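PDB 2RBD: BH2358 protein from Bacillus halodurans C-125, which is of unknown function but is a putative spore coat protein, built as a four-helix bundle that is probably related to ferritin. Local coordinates for residues N34-H42 with I52-Q60. Numbering follows the deposited sequence.
Sequences NGYRSFINH and IDEAIQAMQ
Tyr36 and Ile52 have the nearest CA atoms of two nearly antiparallel helices, 34-42 and 52-60, whose axes come within 9.7 Å at 162°. Tyr36 is a knob seated in a hole formed by Ile52, Ala55, Ile56 and Met59. Tyr36 CB rests 3.6 Å from Ile52 CG2, the branched isoleucines 52 and 56 filling the buried seam around it, while the small Ala55 puts its CB at the ring edge, 4.0 Å from Tyr36 CE2. Met59, deposited as selenomethionine, bends at its last torsion, bringing its methyl CE to 3.5 Å from Tyr36 CD2; its SE makes an oblique Met-aromatic contact with the ring. The segments belong to the antiparallel hairpin of helices 16-42 and 46-72, half of a four-helix bundle in the ferritin clan. With CG anti to its carbonyl carbon (chi1 -70°), Tyr36 extends toward helix 100-124, where its hydroxyl hydrogen-bonds Asp110; an alanine here would probably leave that carboxylate without its phenol partner and open a gap beside Met59. Nearer the surface, Ile40, in the conformer given, lies alongside Ile52. Arg37 suits the border: its aliphatic CG packs 3.9 Å from Ile56 CD1, while its guanidinium stands 80° to the Gln60 amide plane, NH2 and NE2 being two unbonded donors.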
ATOM      1  N   ASN A  34     -11.468  19.746   7.010  1.00 14.47           N
ATOM      2  CA  ASN A  34     -11.813  20.171   8.356  1.00 13.48           C
ATOM      3  C   ASN A  34     -10.578  20.301   9.240  1.00 12.13           C
ATOM      4  O   ASN A  34     -10.400  21.305   9.912  1.00 11.66           O
ATOM      5  CB  ASN A  34     -12.815  19.177   8.942  1.00 14.35           C
ATOM      6  CG  ASN A  34     -13.124  19.460  10.405  1.00 19.21           C
ATOM      7  OD1 ASN A  34     -13.529  20.536  10.730  1.00 22.96           O
ATOM      8  ND2 ASN A  34     -12.920  18.494  11.264  1.00 26.27           N
ATOM      9  N   GLY A  35      -9.706  19.302   9.223  1.00 10.87           N
ATOM     10  CA  GLY A  35      -8.470  19.370  10.022  1.00 11.46           C
ATOM     11  C   GLY A  35      -7.544  20.490   9.614  1.00 11.62           C
ATOM     12  O   GLY A  35      -6.976  21.168  10.460  1.00 12.73           O
ATOM     13  N   TYR A  36      -7.408  20.695   8.314  1.00 12.45           N
ATOM     14  CA  TYR A  36      -6.542  21.739   7.815  1.00 12.31           C
ATOM     15  C   TYR A  36      -7.124  23.137   8.116  1.00 10.50           C
ATOM     16  O   TYR A  36      -6.385  24.058   8.358  1.00 11.35           O
ATOM     17  CB  TYR A  36      -6.289  21.592   6.315  1.00 12.49           C
ATOM     18  CG  TYR A  36      -5.432  20.426   5.915  1.00 11.34           C
ATOM     19  CD1 TYR A  36      -5.146  19.382   6.780  1.00 13.35           C
ATOM     20  CD2 TYR A  36      -5.011  20.311   4.613  1.00 14.40           C
ATOM     21  CE1 TYR A  36      -4.365  18.284   6.360  1.00 15.77           C
ATOM     22  CE2 TYR A  36      -4.237  19.224   4.195  1.00 14.60           C
ATOM     23  CZ  TYR A  36      -3.935  18.234   5.057  1.00 13.36           C
ATOM     24  OH  TYR A  36      -3.194  17.158   4.599  1.00 14.74           O
ATOM     25  N   ARG A  37      -8.445  23.286   8.072  1.00 11.41           N
ATOM     26  CA  ARG A  37      -9.054  24.541   8.509  1.00 13.06           C
ATOM     27  C   ARG A  37      -8.742  24.812   9.987  1.00 12.89           C
ATOM     28  O   ARG A  37      -8.503  25.958  10.396  1.00 14.15           O
ATOM     29  CB  ARG A  37     -10.540  24.489   8.223  1.00 10.70           C
ATOM     30  CG  ARG A  37     -10.849  24.732   6.753  1.00 10.32           C
ATOM     31  CD  ARG A  37     -12.324  24.506   6.489  1.00 12.84           C
ATOM     32  NE  ARG A  37     -12.724  25.074   5.204  1.00 14.65           N
ATOM     33  CZ  ARG A  37     -13.906  24.836   4.651  1.00 15.16           C
ATOM     34  NH1 ARG A  37     -14.753  23.971   5.168  1.00 17.22           N
ATOM     35  NH2 ARG A  37     -14.244  25.460   3.545  1.00 20.45           N
ATOM     36  N   SER A  38      -8.680  23.749  10.787  1.00 11.32           N
ATOM     37  CA  SER A  38      -8.241  23.935  12.178  1.00 12.13           C
ATOM     38  C   SER A  38      -6.760  24.304  12.205  1.00 12.39           C
ATOM     39  O   SER A  38      -6.378  25.283  12.840  1.00 12.71           O
ATOM     40  CB  SER A  38      -8.480  22.693  13.008  1.00 14.63           C
ATOM     41  OG  SER A  38      -8.118  22.942  14.353  1.00 18.01           O
ATOM     42  N   PHE A  39      -5.930  23.601  11.421  1.00 13.74           N
ATOM     43  CA  PHE A  39      -4.504  23.937  11.348  1.00 12.55           C
ATOM     44  C   PHE A  39      -4.232  25.383  10.937  1.00 15.10           C
ATOM     45  O   PHE A  39      -3.298  25.971  11.434  1.00 15.19           O
ATOM     46  CB  PHE A  39      -3.780  23.011  10.395  1.00 14.34           C
ATOM     47  CG  PHE A  39      -3.544  21.606  10.914  1.00 11.87           C
ATOM     48  CD1 PHE A  39      -3.571  21.273  12.262  1.00 16.30           C
ATOM     49  CD2 PHE A  39      -3.207  20.627  10.010  1.00 16.45           C
ATOM     50  CE1 PHE A  39      -3.308  19.958  12.681  1.00 16.62           C
ATOM     51  CE2 PHE A  39      -2.953  19.321  10.410  1.00 18.54           C
ATOM     52  CZ  PHE A  39      -3.020  18.996  11.746  1.00 19.13           C
ATOM     53  N   ILE A  40      -5.045  25.965  10.064  1.00 13.18           N
ATOM     54  CA  ILE A  40      -4.872  27.382   9.718  0.60 14.93           C
ATOM     55  C   ILE A  40      -4.877  28.239  10.983  1.00 14.56           C
ATOM     56  O   ILE A  40      -4.073  29.137  11.132  1.00 16.58           O
ATOM     57  CB  ILE A  40      -5.977  27.865   8.714  0.60 15.89           C
ATOM     58  CG1 ILE A  40      -5.529  27.572   7.280  0.60 23.72           C
ATOM     59  CG2 ILE A  40      -6.293  29.366   8.857  0.60 18.04           C
ATOM     60  CD1 ILE A  40      -6.692  27.296   6.362  0.60 28.74           C
ATOM     61  N   ASN A  41      -5.785  27.929  11.900  1.00 15.13           N
ATOM     62  CA  ASN A  41      -5.885  28.646  13.167  1.00 13.96           C
ATOM     63  C   ASN A  41      -4.726  28.406  14.137  1.00 15.69           C
ATOM     64  O   ASN A  41      -4.481  29.238  15.012  1.00 18.61           O
ATOM     65  CB  ASN A  41      -7.214  28.331  13.824  1.00 14.39           C
ATOM     66  CG  ASN A  41      -8.387  29.020  13.116  1.00 16.84           C
ATOM     67  OD1 ASN A  41      -8.238  30.149  12.679  1.00 18.34           O
ATOM     68  ND2 ASN A  41      -9.530  28.378  13.045  1.00 15.40           N
ATOM     69  N   HIS A  42      -4.028  27.284  14.004  1.00 12.99           N
ATOM     70  CA  HIS A  42      -2.895  26.914  14.850  1.00 12.97           C
ATOM     71  C   HIS A  42      -1.564  27.373  14.294  1.00 17.32           C
ATOM     72  O   HIS A  42      -0.583  27.277  14.966  1.00 16.67           O
ATOM     73  CB  HIS A  42      -2.787  25.378  14.990  1.00 13.13           C
ATOM     74  CG  HIS A  42      -3.809  24.764  15.885  1.00 14.07           C
ATOM     75  ND1 HIS A  42      -3.513  24.272  17.126  1.00 11.50           N
ATOM     76  CD2 HIS A  42      -5.128  24.543  15.711  1.00 11.13           C
ATOM     77  CE1 HIS A  42      -4.602  23.763  17.681  1.00 14.51           C
ATOM     78  NE2 HIS A  42      -5.606  23.914  16.838  1.00 12.59           N
ATOM     79  N   ILE A  52      -1.413  25.486   3.208  1.00 13.11           N
ATOM     80  CA  ILE A  52      -2.600  24.827   3.767  1.00 12.13           C
ATOM     81  C   ILE A  52      -3.808  25.322   3.004  1.00 13.57           C
ATOM     82  O   ILE A  52      -4.673  24.536   2.610  1.00 13.39           O
ATOM     83  CB  ILE A  52      -2.786  25.105   5.278  1.00 11.01           C
ATOM     84  CG1 ILE A  52      -1.612  24.636   6.134  1.00 16.73           C
ATOM     85  CG2 ILE A  52      -4.137  24.481   5.743  1.00 13.44           C
ATOM     86  CD1 ILE A  52      -1.686  25.123   7.578  1.00 15.47           C
ATOM     87  N   ASP A  53      -3.877  26.644   2.782  1.00 14.30           N
ATOM     88  CA  ASP A  53      -4.981  27.192   2.007  1.00 14.34           C
ATOM     89  C   ASP A  53      -5.019  26.594   0.598  1.00 13.66           C
ATOM     90  O   ASP A  53      -6.075  26.265   0.067  1.00 14.02           O
ATOM     91  CB  ASP A  53      -4.842  28.712   1.885  1.00 16.81           C
ATOM     92  CG  ASP A  53      -5.431  29.477   3.061  1.00 27.56           C
ATOM     93  OD1 ASP A  53      -6.329  28.956   3.762  1.00 30.71           O
ATOM     94  OD2 ASP A  53      -5.012  30.650   3.261  1.00 39.78           O
ATOM     95  N   GLU A  54      -3.875  26.416  -0.011  1.00 13.65           N
ATOM     96  CA  GLU A  54      -3.818  25.818  -1.330  1.00 14.45           C
ATOM     97  C   GLU A  54      -4.303  24.371  -1.307  1.00 14.28           C
ATOM     98  O   GLU A  54      -5.011  23.939  -2.207  1.00 15.25           O
ATOM     99  CB  GLU A  54      -2.400  25.871  -1.845  1.00 14.16           C
ATOM    100  CG  GLU A  54      -2.276  25.254  -3.232  1.00 23.05           C
ATOM    101  CD  GLU A  54      -0.899  25.315  -3.849  1.00 25.91           C
ATOM    102  OE1 GLU A  54      -0.042  26.052  -3.289  1.00 22.27           O
ATOM    103  OE2 GLU A  54      -0.743  24.608  -4.902  1.00 26.15           O
ATOM    104  N   ALA A  55      -3.889  23.626  -0.297  1.00 14.81           N
ATOM    105  CA  ALA A  55      -4.351  22.261  -0.155  1.00 13.75           C
ATOM    106  C   ALA A  55      -5.862  22.156  -0.015  1.00 13.77           C
ATOM    107  O   ALA A  55      -6.473  21.276  -0.633  1.00 13.74           O
ATOM    108  CB  ALA A  55      -3.666  21.571   1.016  1.00 12.75           C
ATOM    109  N   ILE A  56      -6.437  23.015   0.834  1.00 11.57           N
ATOM    110  CA  ILE A  56      -7.896  23.051   1.015  1.00 13.61           C
ATOM    111  C   ILE A  56      -8.570  23.306  -0.323  1.00 15.52           C
ATOM    112  O   ILE A  56      -9.512  22.616  -0.693  1.00 14.59           O
ATOM    113  CB  ILE A  56      -8.280  24.108   2.037  1.00 12.30           C
ATOM    114  CG1 ILE A  56      -7.798  23.694   3.447  1.00 13.98           C
ATOM    115  CG2 ILE A  56      -9.806  24.339   2.033  1.00 14.45           C
ATOM    116  CD1 ILE A  56      -7.698  24.851   4.455  1.00 12.01           C
ATOM    117  N   GLN A  57      -8.092  24.277  -1.073  1.00 14.67           N
ATOM    118  CA  GLN A  57      -8.724  24.621  -2.339  0.70 18.43           C
ATOM    119  C   GLN A  57      -8.603  23.466  -3.348  1.00 16.45           C
ATOM    120  O   GLN A  57      -9.537  23.155  -4.073  1.00 18.50           O
ATOM    121  CB  GLN A  57      -8.088  25.921  -2.864  0.70 18.26           C
ATOM    122  CG  GLN A  57      -8.848  26.594  -3.982  0.70 29.03           C
ATOM    123  CD  GLN A  57      -8.239  27.933  -4.401  0.70 28.49           C
ATOM    124  OE1 GLN A  57      -7.834  28.761  -3.563  0.70 33.24           O
ATOM    125  NE2 GLN A  57      -8.188  28.150  -5.707  0.70 28.74           N
ATOM    126  N   ALA A  58      -7.438  22.830  -3.374  1.00 16.63           N
ATOM    127  CA  ALA A  58      -7.185  21.680  -4.258  1.00 16.07           C
ATOM    128  C   ALA A  58      -8.138  20.530  -3.948  1.00 15.76           C
ATOM    129  O   ALA A  58      -8.718  19.925  -4.850  1.00 15.05           O
ATOM    130  CB  ALA A  58      -5.722  21.232  -4.173  1.00 15.02           C
HETATM  131  N   MSE A  59      -8.365  20.283  -2.668  1.00 13.96           N
HETATM  132  CA  MSE A  59      -9.282  19.209  -2.267  1.00 14.71           C
HETATM  133  C   MSE A  59     -10.716  19.547  -2.571  1.00 15.28           C
HETATM  134  O   MSE A  59     -11.495  18.678  -2.976  1.00 14.61           O
HETATM  135  CB  MSE A  59      -9.104  18.902  -0.790  1.00 13.99           C
HETATM  136  CG  MSE A  59      -7.776  18.175  -0.507  1.00 14.32           C
HETATM  137 SE   MSE A  59      -7.585  17.503   1.289  0.80 13.04          SE
HETATM  138  CE  MSE A  59      -7.359  19.175   2.236  1.00 15.72           C
ATOM    139  N   GLN A  60     -11.061  20.819  -2.413  1.00 13.79           N
ATOM    140  CA  GLN A  60     -12.388  21.268  -2.791  1.00 16.15           C
ATOM    141  C   GLN A  60     -12.616  21.083  -4.284  1.00 17.04           C
ATOM    142  O   GLN A  60     -13.709  20.699  -4.705  1.00 15.55           O
ATOM    143  CB  GLN A  60     -12.574  22.718  -2.381  1.00 18.04           C
ATOM    144  CG  GLN A  60     -12.791  22.844  -0.878  1.00 18.44           C
ATOM    145  CD  GLN A  60     -12.798  24.268  -0.387  1.00 20.35           C
ATOM    146  OE1 GLN A  60     -12.165  25.151  -0.965  1.00 22.04           O
ATOM    147  NE2 GLN A  60     -13.476  24.483   0.710  1.00 22.46           N
TER